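Local coordinates for protein endoglucanase FnCel5A (Fervidobacterium nodosum, PDB 3NCO) that probably hydrolyses internal beta-1,4-glucosidic bonds of cellulose, acting as a family 5 endoglucanase with a TIM-barrel fold, at residues W228-F242 with K274-F288. Sequence-based numbering, arbitrary orientation.
Sequences WEGKDWEVEQIRNHF and KWTKTVRRIAEEFGF
Ile-238 and Ile-282 interlock as knobs into holes where helix 232-252 packs on helix 269-285, two neighbouring outer helices of the TIM barrel. The axes of segments 232-242 and 274-285 come within 10.1 Å and cross at -36°. Ile-238 sits among Trp-275, Thr-278, Val-279 and Ile-282, its CD1 against Thr-278 CG2 and Val-279 CG2; in return Ile-282 drops between Val-235, Ile-238, Arg-239 and Phe-242, its CD1 3.7 Å from Ile-238 CG2. Branched aliphatic chains suit such narrow sockets. Phe-242 lies where helix 269-285 finishes: its ring edge meets Ala-283 CB, small enough to let it in, and CD2 lies 3.6 Å from Phe-288 CE2, the two rings slid well apart. Phe-202 and Tyr-204 of strand 198-204 meet the same ring edge-to-face.

At the other end Trp-228, with CG anti to its own N (chi1 -166°), turns its indole against Trp-275. The edge of Trp-275 meets the Trp-228 face in a T-shaped pair, planes at 87°, and Trp-275 CA makes a CH-pi contact over the six-membered ring. At the indole edge, CH2 lies 3.3 Å from Thr-278 OG1, a hydroxyl bonded to Lys-274 O. On the opposite face lies Glu-234 CB; Glu-234 OE1 accepts from the backbone N of both Glu-229 and Lys-231, so a carboxylate suits this turn. Were Trp-228 replaced by an alanine, the Trp-275 edge would probably lose the face it packs on and a gap would open beside Thr-278.

At the polar edge, Arg-239 CB and CG lie beside Ile-282 and Phe-286, and a bend at chi3 carries the guanidinium round to Glu-285, NH1 meeting OE1 at 2.6 Å in a salt bridge near the guanidinium plane. With no hydrogen bond joining the segments, their cohesion rests mainly on apolar and aromatic fit, and one ion pair ties the outer margin.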
loop_
_atom_site.group_PDB
_atom_site.type_symbol
_atom_site.label_atom_id
_atom_site.label_comp_id
_atom_site.label_asym_id
_atom_site.label_seq_id
_atom_site.Cartn_x
_atom_site.Cartn_y
_atom_site.Cartn_z
ATOM N N TRP A 228 -20.369 7.772 10.635
ATOM C CA TRP A 228 -19.826 6.595 11.274
ATOM C C TRP A 228 -19.585 7.007 12.728
ATOM O O TRP A 228 -18.772 7.881 13.013
ATOM C CB TRP A 228 -18.544 6.124 10.555
ATOM C CG TRP A 228 -18.137 4.690 10.991
ATOM C CD1 TRP A 228 -18.479 3.529 10.362
ATOM C CD2 TRP A 228 -17.382 4.313 12.161
ATOM N NE1 TRP A 228 -17.972 2.447 11.063
ATOM C CE2 TRP A 228 -17.283 2.899 12.156
ATOM C CE3 TRP A 228 -16.730 5.032 13.176
ATOM C CZ2 TRP A 228 -16.575 2.178 13.158
ATOM C CZ3 TRP A 228 -16.046 4.324 14.201
ATOM C CH2 TRP A 228 -15.977 2.902 14.175
ATOM N N GLU A 229 -20.298 6.366 13.660
ATOM C CA GLU A 229 -20.440 6.931 15.014
ATOM C C GLU A 229 -19.726 6.205 16.135
ATOM O O GLU A 229 -19.817 6.600 17.331
ATOM C CB GLU A 229 -21.925 7.086 15.329
ATOM C CG GLU A 229 -22.566 8.021 14.333
ATOM C CD GLU A 229 -24.022 8.113 14.573
ATOM O OE1 GLU A 229 -24.385 8.977 15.403
ATOM O OE2 GLU A 229 -24.784 7.310 13.978
ATOM N N GLY A 230 -19.010 5.139 15.776
ATOM C CA GLY A 230 -18.332 4.353 16.793
ATOM C C GLY A 230 -19.271 3.565 17.697
ATOM O O GLY A 230 -18.871 3.162 18.806
ATOM N N LYS A 231 -20.498 3.302 17.232
ATOM C CA LYS A 231 -21.410 2.442 18.000
ATOM C C LYS A 231 -20.893 1.010 18.083
ATOM O O LYS A 231 -20.166 0.553 17.212
ATOM C CB LYS A 231 -22.792 2.437 17.375
ATOM C CG LYS A 231 -23.414 3.846 17.278
ATOM C CD LYS A 231 -24.755 3.779 16.521
ATOM C CE LYS A 231 -25.397 5.141 16.296
ATOM N NZ LYS A 231 -26.312 5.502 17.415
ATOM N N ASP A 232 -21.320 0.281 19.119
ATOM C CA ASP A 232 -20.906 -1.117 19.250
ATOM C C ASP A 232 -20.983 -1.899 17.955
ATOM O O ASP A 232 -20.004 -2.552 17.574
ATOM C CB ASP A 232 -21.757 -1.823 20.320
ATOM C CG ASP A 232 -21.445 -1.324 21.699
ATOM O OD1 ASP A 232 -20.430 -0.593 21.833
ATOM O OD2 ASP A 232 -22.201 -1.668 22.642
ATOM N N TRP A 233 -22.127 -1.827 17.269
ATOM C CA TRP A 233 -22.354 -2.636 16.060
ATOM C C TRP A 233 -21.409 -2.251 14.937
ATOM O O TRP A 233 -20.960 -3.102 14.165
ATOM C CB TRP A 233 -23.832 -2.623 15.590
ATOM C CG TRP A 233 -24.288 -1.455 14.700
ATOM C CD1 TRP A 233 -24.834 -0.273 15.123
ATOM C CD2 TRP A 233 -24.307 -1.406 13.249
ATOM N NE1 TRP A 233 -25.138 0.518 14.036
ATOM C CE2 TRP A 233 -24.827 -0.148 12.880
ATOM C CE3 TRP A 233 -23.886 -2.284 12.236
ATOM C CZ2 TRP A 233 -24.944 0.259 11.539
ATOM C CZ3 TRP A 233 -24.017 -1.890 10.902
ATOM C CH2 TRP A 233 -24.551 -0.626 10.567
ATOM N N GLU A 234 -21.067 -0.965 14.875
ATOM C CA GLU A 234 -20.158 -0.444 13.842
ATOM C C GLU A 234 -18.723 -0.934 14.060
ATOM O O GLU A 234 -18.013 -1.380 13.121
ATOM C CB GLU A 234 -20.225 1.084 13.884
ATOM C CG GLU A 234 -21.522 1.610 13.330
ATOM C CD GLU A 234 -21.616 3.121 13.421
ATOM O OE1 GLU A 234 -21.341 3.656 14.526
ATOM O OE2 GLU A 234 -21.942 3.755 12.386
ATOM N N VAL A 235 -18.285 -0.878 15.312
ATOM C CA VAL A 235 -16.963 -1.416 15.694
ATOM C C VAL A 235 -16.865 -2.943 15.455
ATOM O O VAL A 235 -15.864 -3.445 14.941
ATOM C CB VAL A 235 -16.674 -1.081 17.188
ATOM C CG1 VAL A 235 -15.298 -1.656 17.640
ATOM C CG2 VAL A 235 -16.778 0.441 17.411
ATOM N N GLU A 236 -17.905 -3.674 15.833
ATOM C CA GLU A 236 -17.943 -5.112 15.648
ATOM C C GLU A 236 -17.895 -5.490 14.159
ATOM O O GLU A 236 -17.304 -6.511 13.798
ATOM C CB GLU A 236 -19.189 -5.714 16.350
ATOM C CG GLU A 236 -19.262 -7.234 16.226
ATOM C CD GLU A 236 -17.944 -7.934 16.593
ATOM O OE1 GLU A 236 -17.284 -7.532 17.585
ATOM O OE2 GLU A 236 -17.571 -8.886 15.873
ATOM N N GLN A 237 -18.493 -4.688 13.271
ATOM C CA GLN A 237 -18.362 -5.002 11.822
ATOM C C GLN A 237 -16.894 -5.058 11.419
ATOM O O GLN A 237 -16.474 -5.970 10.690
ATOM C CB GLN A 237 -19.100 -3.981 10.918
ATOM C CG GLN A 237 -20.658 -3.992 10.992
ATOM C CD GLN A 237 -21.273 -5.049 10.049
ATOM O OE1 GLN A 237 -20.839 -5.167 8.879
ATOM N NE2 GLN A 237 -22.256 -5.827 10.547
ATOM N N ILE A 238 -16.103 -4.089 11.894
ATOM C CA ILE A 238 -14.675 -4.028 11.534
ATOM C C ILE A 238 -13.906 -5.186 12.211
ATOM O O ILE A 238 -13.086 -5.859 11.587
ATOM C CB ILE A 238 -14.028 -2.676 11.921
ATOM C CG1 ILE A 238 -14.752 -1.552 11.173
ATOM C CG2 ILE A 238 -12.478 -2.652 11.647
ATOM C CD1 ILE A 238 -14.297 -0.131 11.584
ATOM N N ARG A 239 -14.145 -5.384 13.497
ATOM C CA ARG A 239 -13.484 -6.477 14.207
ATOM C C ARG A 239 -13.727 -7.832 13.504
ATOM O O ARG A 239 -12.819 -8.638 13.378
ATOM C CB ARG A 239 -13.969 -6.514 15.665
ATOM C CG ARG A 239 -13.082 -7.475 16.495
ATOM C CD ARG A 239 -13.452 -7.576 17.948
ATOM N NE ARG A 239 -13.925 -6.321 18.523
ATOM C CZ ARG A 239 -13.139 -5.322 18.905
ATOM N NH1 ARG A 239 -11.824 -5.429 18.773
ATOM N NH2 ARG A 239 -13.667 -4.223 19.438
ATOM N N ASN A 240 -14.973 -8.090 13.087
ATOM C CA ASN A 240 -15.340 -9.344 12.430
ATOM C C ASN A 240 -14.499 -9.469 11.143
ATOM O O ASN A 240 -13.971 -10.535 10.819
ATOM C CB ASN A 240 -16.878 -9.360 12.158
ATOM C CG ASN A 240 -17.411 -10.687 11.557
ATOM O OD1 ASN A 240 -17.383 -11.755 12.202
ATOM N ND2 ASN A 240 -17.950 -10.604 10.343
ATOM N N HIS A 241 -14.421 -8.373 10.378
ATOM C CA HIS A 241 -13.618 -8.382 9.138
ATOM C C HIS A 241 -12.130 -8.715 9.409
ATOM O O HIS A 241 -11.511 -9.512 8.690
ATOM C CB HIS A 241 -13.726 -7.016 8.485
ATOM C CG HIS A 241 -15.103 -6.715 7.972
ATOM N ND1 HIS A 241 -15.515 -5.436 7.671
ATOM C CD2 HIS A 241 -16.157 -7.526 7.703
ATOM C CE1 HIS A 241 -16.747 -5.474 7.193
ATOM N NE2 HIS A 241 -17.162 -6.732 7.204
ATOM N N PHE A 242 -11.539 -8.023 10.373
ATOM C CA PHE A 242 -10.089 -8.165 10.634
ATOM C C PHE A 242 -9.791 -9.522 11.282
ATOM O O PHE A 242 -8.739 -10.138 10.982
ATOM C CB PHE A 242 -9.590 -7.047 11.549
ATOM C CG PHE A 242 -9.344 -5.745 10.846
ATOM C CD1 PHE A 242 -10.259 -5.227 9.923
ATOM C CD2 PHE A 242 -8.155 -5.069 11.049
ATOM C CE1 PHE A 242 -9.984 -4.007 9.240
ATOM C CE2 PHE A 242 -7.874 -3.884 10.371
ATOM C CZ PHE A 242 -8.806 -3.344 9.504
ATOM N N LYS A 274 -13.183 9.110 14.227
ATOM C CA LYS A 274 -13.609 7.877 14.926
ATOM C C LYS A 274 -13.317 6.596 14.116
ATOM O O LYS A 274 -12.836 5.595 14.674
ATOM C CB LYS A 274 -15.081 7.936 15.264
ATOM C CG LYS A 274 -15.396 8.884 16.405
ATOM C CD LYS A 274 -16.897 8.798 16.776
ATOM C CE LYS A 274 -17.338 9.947 17.684
ATOM N NZ LYS A 274 -16.391 10.143 18.816
ATOM N N TRP A 275 -13.657 6.613 12.823
ATOM C CA TRP A 275 -13.427 5.438 11.954
ATOM C C TRP A 275 -11.934 5.136 11.877
ATOM O O TRP A 275 -11.519 3.987 12.043
ATOM C CB TRP A 275 -14.032 5.686 10.552
ATOM C CG TRP A 275 -13.928 4.504 9.615
ATOM C CD1 TRP A 275 -14.873 3.506 9.428
ATOM C CD2 TRP A 275 -12.844 4.210 8.714
ATOM N NE1 TRP A 275 -14.419 2.608 8.480
ATOM C CE2 TRP A 275 -13.184 3.017 8.036
ATOM C CE3 TRP A 275 -11.611 4.835 8.431
ATOM C CZ2 TRP A 275 -12.326 2.418 7.105
ATOM C CZ3 TRP A 275 -10.756 4.245 7.484
ATOM C CH2 TRP A 275 -11.132 3.045 6.852
ATOM N N THR A 276 -11.127 6.185 11.668
ATOM C CA THR A 276 -9.689 5.964 11.480
ATOM C C THR A 276 -9.057 5.373 12.728
ATOM O O THR A 276 -8.239 4.440 12.658
ATOM C CB THR A 276 -9.000 7.277 11.040
ATOM O OG1 THR A 276 -9.661 7.753 9.858
ATOM C CG2 THR A 276 -7.501 7.055 10.730
ATOM N N LYS A 277 -9.480 5.909 13.884
ATOM C CA LYS A 277 -8.939 5.459 15.150
ATOM C C LYS A 277 -9.311 4.016 15.405
ATOM O O LYS A 277 -8.482 3.238 15.878
ATOM C CB LYS A 277 -9.547 6.327 16.269
ATOM C CG LYS A 277 -9.142 5.963 17.666
ATOM C CD LYS A 277 -10.056 6.756 18.594
ATOM C CE LYS A 277 -9.339 7.263 19.843
ATOM N NZ LYS A 277 -8.329 6.325 20.456
ATOM N N THR A 278 -10.566 3.649 15.094
ATOM C CA THR A 278 -11.068 2.301 15.337
ATOM C C THR A 278 -10.338 1.289 14.443
ATOM O O THR A 278 -9.896 0.251 14.893
ATOM C CB THR A 278 -12.585 2.246 15.069
ATOM O OG1 THR A 278 -13.258 3.066 16.031
ATOM C CG2 THR A 278 -13.137 0.840 15.159
ATOM N N VAL A 279 -10.183 1.629 13.180
ATOM C CA VAL A 279 -9.420 0.757 12.267
ATOM C C VAL A 279 -7.986 0.590 12.761
ATOM O O VAL A 279 -7.480 -0.539 12.840
ATOM C CB VAL A 279 -9.457 1.292 10.814
ATOM C CG1 VAL A 279 -8.511 0.492 9.995
ATOM C CG2 VAL A 279 -10.884 1.165 10.246
ATOM N N ARG A 280 -7.324 1.692 13.113
ATOM C CA ARG A 280 -5.962 1.596 13.650
ATOM C C ARG A 280 -5.879 0.670 14.901
ATOM O O ARG A 280 -5.019 -0.197 14.991
ATOM C CB ARG A 280 -5.380 2.969 13.985
ATOM C CG ARG A 280 -4.001 2.795 14.645
ATOM C CD ARG A 280 -3.458 4.077 15.236
ATOM N NE ARG A 280 -4.349 4.659 16.232
ATOM C CZ ARG A 280 -4.385 4.279 17.485
ATOM N NH1 ARG A 280 -5.195 4.867 18.354
ATOM N NH2 ARG A 280 -3.572 3.321 17.882
ATOM N N ARG A 281 -6.774 0.877 15.876
ATOM C CA ARG A 281 -6.744 0.062 17.101
ATOM C C ARG A 281 -6.976 -1.409 16.812
ATOM O O ARG A 281 -6.363 -2.264 17.461
ATOM C CB ARG A 281 -7.846 0.513 18.056
ATOM C CG ARG A 281 -7.623 1.904 18.626
ATOM C CD ARG A 281 -8.681 2.263 19.742
ATOM N NE ARG A 281 -10.036 1.711 19.482
ATOM C CZ ARG A 281 -11.177 2.419 19.306
ATOM N NH1 ARG A 281 -11.187 3.748 19.340
ATOM N NH2 ARG A 281 -12.335 1.781 19.084
ATOM N N ILE A 282 -7.888 -1.715 15.889
ATOM C CA ILE A 282 -8.213 -3.117 15.606
ATOM C C ILE A 282 -7.087 -3.781 14.794
ATOM O O ILE A 282 -6.756 -4.957 15.020
ATOM C CB ILE A 282 -9.587 -3.260 14.917
ATOM C CG1 ILE A 282 -10.693 -2.828 15.908
ATOM C CG2 ILE A 282 -9.813 -4.704 14.376
ATOM C CD1 ILE A 282 -12.121 -2.807 15.316
ATOM N N ALA A 283 -6.455 -3.017 13.905
ATOM C CA ALA A 283 -5.255 -3.550 13.238
ATOM C C ALA A 283 -4.166 -3.832 14.289
ATOM O O ALA A 283 -3.518 -4.873 14.238
ATOM C CB ALA A 283 -4.728 -2.566 12.136
ATOM N N GLU A 284 -4.013 -2.943 15.285
ATOM C CA GLU A 284 -2.975 -3.170 16.298
ATOM C C GLU A 284 -3.307 -4.445 17.086
ATOM O O GLU A 284 -2.395 -5.264 17.380
ATOM C CB GLU A 284 -2.869 -1.970 17.262
ATOM C CG GLU A 284 -2.150 -0.785 16.658
ATOM C CD GLU A 284 -2.411 0.504 17.471
ATOM O OE1 GLU A 284 -3.062 0.408 18.552
ATOM O OE2 GLU A 284 -1.979 1.607 17.023
ATOM N N GLU A 285 -4.597 -4.621 17.409
ATOM C CA GLU A 285 -5.032 -5.735 18.240
ATOM C C GLU A 285 -4.736 -7.074 17.569
ATOM O O GLU A 285 -4.387 -8.058 18.246
ATOM C CB GLU A 285 -6.517 -5.579 18.601
ATOM C CG GLU A 285 -7.219 -6.817 19.133
ATOM C CD GLU A 285 -8.761 -6.712 19.021
ATOM O OE1 GLU A 285 -9.277 -5.562 18.798
ATOM O OE2 GLU A 285 -9.446 -7.779 19.187
ATOM N N PHE A 286 -4.840 -7.109 16.230
ATOM C CA PHE A 286 -4.512 -8.329 15.517
ATOM C C PHE A 286 -3.063 -8.431 15.059
ATOM O O PHE A 286 -2.710 -9.376 14.338
ATOM C CB PHE A 286 -5.503 -8.558 14.348
ATOM C CG PHE A 286 -6.887 -8.894 14.828
ATOM C CD1 PHE A 286 -7.137 -10.138 15.411
ATOM C CD2 PHE A 286 -7.912 -7.962 14.816
ATOM C CE1 PHE A 286 -8.388 -10.455 15.894
ATOM C CE2 PHE A 286 -9.185 -8.292 15.306
ATOM C CZ PHE A 286 -9.398 -9.513 15.876
ATOM N N GLY A 287 -2.197 -7.480 15.445
ATOM C CA GLY A 287 -0.787 -7.616 15.088
ATOM C C GLY A 287 -0.491 -7.275 13.634
ATOM O O GLY A 287 0.539 -7.681 13.063
ATOM N N PHE A 288 -1.392 -6.503 13.022
ATOM C CA PHE A 288 -1.182 -6.039 11.644
ATOM C C PHE A 288 -0.371 -4.741 11.645
ATOM O O PHE A 288 -0.656 -3.823 12.399
ATOM C CB PHE A 288 -2.507 -5.728 10.937
ATOM C CG PHE A 288 -3.468 -6.890 10.856
ATOM C CD1 PHE A 288 -3.055 -8.198 11.076
ATOM C CD2 PHE A 288 -4.819 -6.657 10.502
ATOM C CE1 PHE A 288 -3.976 -9.231 10.998
ATOM C CE2 PHE A 288 -5.763 -7.701 10.381
ATOM C CZ PHE A 288 -5.312 -9.007 10.622
#